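Dihydrodipicolinate synthase (Bacteroides thetaiotaomicron, PDB 4XKY) probably acts as a Schiff-base-forming lyase of the DapA family, such as a dihydrodipicolinate synthase or an N-acetylneuraminate lyase. Local coordinates at residues 4-13 against 205-213. Sequence-based numbering, arbitrary orientation.
Sequences PLSGIIPPLV and HGGVNGGAN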
loop_
_atom_site.group_PDB
_atom_site.type_symbol
_atom_site.label_atom_id
_atom_site.label_comp_id
_atom_site.label_asym_id
_atom_site.label_seq_id
_atom_site.Cartn_x
_atom_site.Cartn_y
_atom_site.Cartn_z
ATOM N N PRO A 4 19.853 20.896 -22.738
ATOM C CA PRO A 4 19.363 19.734 -22.000
ATOM C C PRO A 4 19.560 18.448 -22.785
ATOM O O PRO A 4 19.454 18.462 -24.003
ATOM C CB PRO A 4 17.861 20.025 -21.849
ATOM C CG PRO A 4 17.538 20.869 -23.045
ATOM C CD PRO A 4 18.751 21.704 -23.293
ATOM N N LEU A 5 19.836 17.349 -22.089
ATOM C CA LEU A 5 19.894 16.040 -22.726
ATOM C C LEU A 5 18.498 15.690 -23.232
ATOM O O LEU A 5 17.495 15.764 -22.490
ATOM C CB LEU A 5 20.419 14.972 -21.767
ATOM C CG LEU A 5 20.452 13.531 -22.288
ATOM C CD1 LEU A 5 21.369 13.393 -23.493
ATOM C CD2 LEU A 5 20.870 12.589 -21.167
ATOM N N SER A 6 18.445 15.342 -24.512
ATOM C CA SER A 6 17.178 15.079 -25.211
ATOM C C SER A 6 17.200 13.817 -26.057
ATOM O O SER A 6 18.255 13.244 -26.319
ATOM C CB SER A 6 16.836 16.262 -26.105
ATOM O OG SER A 6 16.812 17.440 -25.327
ATOM N N GLY A 7 16.020 13.396 -26.492
ATOM C CA GLY A 7 15.900 12.230 -27.352
ATOM C C GLY A 7 15.658 10.901 -26.664
ATOM O O GLY A 7 14.961 10.805 -25.655
ATOM N N ILE A 8 16.192 9.857 -27.272
ATOM C CA ILE A 8 15.998 8.512 -26.818
ATOM C C ILE A 8 17.275 8.106 -26.094
ATOM O O ILE A 8 18.355 8.170 -26.660
ATOM C CB ILE A 8 15.706 7.552 -27.988
ATOM C CG1 ILE A 8 14.409 7.923 -28.711
ATOM C CG2 ILE A 8 15.613 6.125 -27.466
ATOM C CD1 ILE A 8 13.178 7.945 -27.821
ATOM N N ILE A 9 17.130 7.727 -24.829
ATOM C CA ILE A 9 18.241 7.312 -23.991
ATOM C C ILE A 9 17.903 5.937 -23.426
ATOM O O ILE A 9 17.345 5.841 -22.361
ATOM C CB ILE A 9 18.454 8.302 -22.829
ATOM C CG1 ILE A 9 18.805 9.689 -23.368
ATOM C CG2 ILE A 9 19.536 7.829 -21.857
ATOM C CD1 ILE A 9 17.695 10.676 -23.151
ATOM N N PRO A 10 18.247 4.868 -24.154
ATOM C CA PRO A 10 17.899 3.528 -23.723
ATOM C C PRO A 10 18.562 3.154 -22.425
ATOM O O PRO A 10 19.769 3.388 -22.262
ATOM C CB PRO A 10 18.426 2.624 -24.836
ATOM C CG PRO A 10 19.354 3.463 -25.631
ATOM C CD PRO A 10 18.958 4.879 -25.442
ATOM N N PRO A 11 17.772 2.596 -21.500
ATOM C CA PRO A 11 18.286 1.910 -20.340
ATOM C C PRO A 11 18.760 0.535 -20.797
ATOM O O PRO A 11 17.950 -0.383 -21.021
ATOM C CB PRO A 11 17.064 1.815 -19.414
ATOM C CG PRO A 11 15.900 1.724 -20.355
ATOM C CD PRO A 11 16.327 2.389 -21.658
ATOM N N LEU A 12 20.069 0.407 -20.979
ATOM C CA LEU A 12 20.631 -0.842 -21.457
ATOM C C LEU A 12 20.321 -2.011 -20.528
ATOM O O LEU A 12 20.363 -1.878 -19.318
ATOM C CB LEU A 12 22.143 -0.744 -21.629
ATOM C CG LEU A 12 22.676 -0.151 -22.933
ATOM C CD1 LEU A 12 22.218 1.282 -23.042
ATOM C CD2 LEU A 12 24.187 -0.169 -22.934
ATOM N N VAL A 13 20.034 -3.171 -21.118
ATOM C CA VAL A 13 20.100 -4.417 -20.384
ATOM C C VAL A 13 21.571 -4.655 -20.047
ATOM O O VAL A 13 22.469 -4.095 -20.705
ATOM C CB VAL A 13 19.501 -5.618 -21.169
ATOM C CG1 VAL A 13 18.031 -5.388 -21.482
ATOM C CG2 VAL A 13 20.227 -5.871 -22.463
ATOM N N HIS A 205 11.724 16.331 -22.561
ATOM C CA HIS A 205 12.951 16.309 -23.392
ATOM C C HIS A 205 13.326 14.974 -24.024
ATOM O O HIS A 205 13.989 14.948 -25.074
ATOM C CB HIS A 205 14.144 16.798 -22.592
ATOM C CG HIS A 205 14.034 18.233 -22.200
ATOM N ND1 HIS A 205 13.471 18.637 -21.011
ATOM C CD2 HIS A 205 14.361 19.364 -22.867
ATOM C CE1 HIS A 205 13.483 19.954 -20.945
ATOM N NE2 HIS A 205 14.025 20.417 -22.058
ATOM N N GLY A 206 12.953 13.878 -23.365
ATOM C CA GLY A 206 13.309 12.551 -23.838
ATOM C C GLY A 206 12.644 11.384 -23.142
ATOM O O GLY A 206 11.825 11.546 -22.237
ATOM N N GLY A 207 13.023 10.195 -23.594
ATOM C CA GLY A 207 12.410 8.937 -23.167
ATOM C C GLY A 207 13.536 7.978 -22.843
ATOM O O GLY A 207 14.399 7.752 -23.668
ATOM N N VAL A 208 13.534 7.428 -21.641
ATOM C CA VAL A 208 14.520 6.439 -21.261
ATOM C C VAL A 208 13.805 5.110 -21.482
ATOM O O VAL A 208 13.315 4.487 -20.545
ATOM C CB VAL A 208 14.991 6.628 -19.811
ATOM C CG1 VAL A 208 16.034 5.578 -19.424
ATOM C CG2 VAL A 208 15.563 8.024 -19.611
ATOM N N ASN A 209 13.719 4.705 -22.751
ATOM C CA ASN A 209 12.826 3.631 -23.154
ATOM C C ASN A 209 13.510 2.289 -23.442
ATOM O O ASN A 209 14.289 2.159 -24.387
ATOM C CB ASN A 209 12.052 4.024 -24.397
ATOM C CG ASN A 209 11.356 5.369 -24.289
ATOM O OD1 ASN A 209 11.240 6.065 -25.298
ATOM N ND2 ASN A 209 10.832 5.711 -23.129
ATOM N N GLY A 210 13.153 1.285 -22.654
ATOM C CA GLY A 210 13.758 -0.027 -22.747
ATOM C C GLY A 210 13.602 -0.736 -24.072
ATOM O O GLY A 210 14.485 -1.512 -24.471
ATOM N N GLY A 211 12.472 -0.507 -24.736
ATOM C CA GLY A 211 12.208 -1.104 -26.032
ATOM C C GLY A 211 13.226 -0.650 -27.068
ATOM O O GLY A 211 13.397 -1.294 -28.111
ATOM N N ALA A 212 13.913 0.455 -26.785
ATOM C CA ALA A 212 14.917 0.952 -27.732
ATOM C C ALA A 212 16.138 0.023 -27.776
ATOM O O ALA A 212 16.921 0.087 -28.723
ATOM C CB ALA A 212 15.319 2.389 -27.422
ATOM N N ASN A 213 16.319 -0.827 -26.764
ATOM C CA ASN A 213 17.320 -1.894 -26.868
ATOM C C ASN A 213 17.090 -2.729 -28.156
ATOM O O ASN A 213 18.035 -3.128 -28.811
ATOM C CB ASN A 213 17.302 -2.818 -25.641
ATOM C CG ASN A 213 17.987 -2.208 -24.389
ATOM O OD1 ASN A 213 19.185 -2.332 -24.209
ATOM N ND2 ASN A 213 17.208 -1.623 -23.501
#
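G7 and G206 pair in parallel, and three backbone bonds alternate between the chains: G7 N donates to H205 O, G207 N to G7 O and I9 N to G207 O, the last almost straight at 179°. Glycine at 206 has a steric reason, since a CB there would clash with G7 O. Before this pairing, P4 lies over one face of the H205 imidazole, its CB 4.0 Å from the ring centroid, a CH-pi contact; H205 ND1 bonds to M188 in the adjoining strand. Because strand 7-8 is the first and 206-207 the last of eight parallel strands, these bonds close the TIM barrel. Beyond the strands, V208, a predicted pyruvate-site residue whose side chain lies near K164, makes a CA-H...O contact, V208 CA to I9 O 3.1 Å, and sets CG1 against P11 CB at 3.9 Å. N213 then ties the two segments together. Its CB carries CG anti to the carbonyl carbon (chi1 -77°), which directs the amide at 11-13. There ND2 donates to P11 O at 2.9 Å, within the amide's own plane but 46° above the carbonyl plane, and also to G210 O, in plane on a lone pair. At the other branch OD1 rests 3.4 Å from L12 CA and takes a weak bond from V13 N at 3.3 Å. Replacing N213 with a leucine would remove the ND2 donor and the OD1 acceptor, and would probably leave P11 O and V13 N without these mates. Alongside, A212 CB packs on I8 CG2 at 3.7 Å and touches P10 CB.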